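Local coordinates for putative tetR family transcription regulator (Shewanella loihica, PDB 3PPB), which probably binds DNA through an N-terminal helix-turn-helix domain and regulates transcription, as TetR-family proteins do, at residues K10-L15 / T45-F50. Residues are numbered along the deposited sequence; the frame is centred on the assembly and turned at random.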
# COMPACT_ATOMS: atom_id res chain seq x y z
N LYS A 10 12.28 -9.03 28.67
CA LYS A 10 11.91 -10.23 27.91
C LYS A 10 10.89 -9.88 26.84
O LYS A 10 11.08 -10.23 25.68
CB LYS A 10 11.36 -11.33 28.84
CG LYS A 10 12.42 -12.04 29.67
CD LYS A 10 11.75 -13.05 30.57
CE LYS A 10 12.70 -13.88 31.36
NZ LYS A 10 11.98 -14.72 32.37
N LYS A 11 9.84 -9.16 27.23
CA LYS A 11 8.78 -8.70 26.33
C LYS A 11 9.35 -7.85 25.20
O LYS A 11 8.94 -8.05 24.06
CB LYS A 11 7.70 -7.93 27.10
CG LYS A 11 6.31 -8.04 26.47
CD LYS A 11 5.32 -7.09 27.13
CE LYS A 11 3.98 -7.08 26.44
NZ LYS A 11 3.09 -6.04 27.01
N GLN A 12 10.34 -6.97 25.50
CA GLN A 12 10.95 -6.08 24.49
C GLN A 12 11.80 -6.85 23.49
O GLN A 12 11.78 -6.52 22.31
CB GLN A 12 11.77 -4.95 25.12
CG GLN A 12 12.15 -3.79 24.19
CD GLN A 12 10.99 -3.14 23.46
OE1 GLN A 12 9.86 -3.03 23.97
NE2 GLN A 12 11.26 -2.67 22.25
N ALA A 13 12.55 -7.87 23.97
CA ALA A 13 13.38 -8.73 23.11
C ALA A 13 12.49 -9.47 22.10
O ALA A 13 12.85 -9.57 20.92
CB ALA A 13 14.17 -9.73 23.95
N ILE A 14 11.29 -9.95 22.55
CA ILE A 14 10.32 -10.65 21.71
C ILE A 14 9.78 -9.68 20.65
O ILE A 14 9.85 -10.00 19.46
CB ILE A 14 9.16 -11.29 22.54
CG1 ILE A 14 9.68 -12.47 23.40
CG2 ILE A 14 8.02 -11.74 21.59
CD1 ILE A 14 8.86 -12.76 24.68
N LEU A 15 9.29 -8.50 21.08
CA LEU A 15 8.73 -7.48 20.18
C LEU A 15 9.73 -7.04 19.10
O LEU A 15 9.39 -7.07 17.93
CB LEU A 15 8.23 -6.29 20.99
CG LEU A 15 6.91 -6.48 21.70
CD1 LEU A 15 6.76 -5.48 22.84
CD2 LEU A 15 5.73 -6.37 20.74
N THR A 45 7.69 -18.51 27.75
CA THR A 45 7.76 -17.08 28.06
C THR A 45 7.10 -16.25 26.94
O THR A 45 6.42 -15.25 27.24
CB THR A 45 9.21 -16.66 28.28
OG1 THR A 45 9.81 -17.53 29.24
CG2 THR A 45 9.34 -15.21 28.73
N LEU A 46 7.29 -16.65 25.66
CA LEU A 46 6.68 -15.95 24.54
C LEU A 46 5.16 -16.00 24.63
O LEU A 46 4.50 -14.97 24.41
CB LEU A 46 7.15 -16.53 23.18
CG LEU A 46 6.76 -15.72 21.93
CD1 LEU A 46 7.83 -15.80 20.90
CD2 LEU A 46 5.45 -16.22 21.32
N PHE A 47 4.59 -17.19 24.94
CA PHE A 47 3.15 -17.38 25.00
C PHE A 47 2.51 -16.73 26.22
O PHE A 47 1.33 -16.40 26.16
CB PHE A 47 2.75 -18.86 24.88
CG PHE A 47 2.97 -19.34 23.46
CD1 PHE A 47 2.19 -18.85 22.42
CD2 PHE A 47 3.98 -20.24 23.16
CE1 PHE A 47 2.41 -19.27 21.10
CE2 PHE A 47 4.20 -20.66 21.85
CZ PHE A 47 3.41 -20.17 20.83
N HIS A 48 3.29 -16.51 27.29
CA HIS A 48 2.81 -15.82 28.49
C HIS A 48 2.43 -14.38 28.14
O HIS A 48 1.28 -13.99 28.36
CB HIS A 48 3.87 -15.84 29.60
CG HIS A 48 3.54 -14.95 30.77
ND1 HIS A 48 2.53 -15.29 31.67
CD2 HIS A 48 4.09 -13.78 31.15
CE1 HIS A 48 2.50 -14.30 32.56
NE2 HIS A 48 3.43 -13.37 32.29
N HIS A 49 3.37 -13.61 27.54
CA HIS A 49 3.13 -12.23 27.13
C HIS A 49 2.23 -12.17 25.90
O HIS A 49 1.40 -11.26 25.80
CB HIS A 49 4.45 -11.49 26.85
CG HIS A 49 5.39 -11.41 28.02
ND1 HIS A 49 6.65 -12.00 27.98
CD2 HIS A 49 5.23 -10.80 29.22
CE1 HIS A 49 7.21 -11.73 29.14
NE2 HIS A 49 6.40 -11.01 29.93
N PHE A 50 2.36 -13.14 24.96
CA PHE A 50 1.55 -13.12 23.73
C PHE A 50 0.93 -14.50 23.47
O PHE A 50 1.61 -15.37 22.93
CB PHE A 50 2.41 -12.63 22.53
CG PHE A 50 3.17 -11.35 22.79
CD1 PHE A 50 2.54 -10.11 22.71
CD2 PHE A 50 4.52 -11.38 23.13
CE1 PHE A 50 3.24 -8.93 22.94
CE2 PHE A 50 5.22 -10.19 23.38
CZ PHE A 50 4.58 -8.98 23.28
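F50 reaches from just past the end of helix 43-49 to K11, I14 and L15 on helix 10-24, joining the predicted recognition helix of the TetR-type helix-turn-helix to the first helix of the three-helical DNA-binding domain. The short axes cross almost perpendicularly, at -95° and 10.2 Å. I14 and the phenylalanine run past each other in opposite directions, and I14 CG2 lies 3.7 Å from F50 CE2. The other branch turns to helix 43-49: CG1, anti to the carbonyl carbon (chi1 -68°), carries CD1 to within 3.9 Å of L46 CA. A beta-branched residue thus suits the site, one arm directed mainly at the F50 ring and the other toward L46 and H49. L15 crosses the ring's far end at about a right angle, its CG 3.8 Å from F50 CZ. L56 of helix 53-74 touches I14, L15 and F50. K10 lends aliphatic length, its CD touching T45 CG2. The extended K11 likewise uses its methylenes, CE meeting F50 CZ at 3.7 Å. Shortened to an alanine, position F50 would probably open a gap between I14, L15 and the K11 methylenes, with less to hold the outer K11 chain. Nearer the backbone, K11 CG sits over one face of the H49 imidazole in a CH-pi contact, 4.1 Å from the centroid, while H48 CD2 lies over the opposite face.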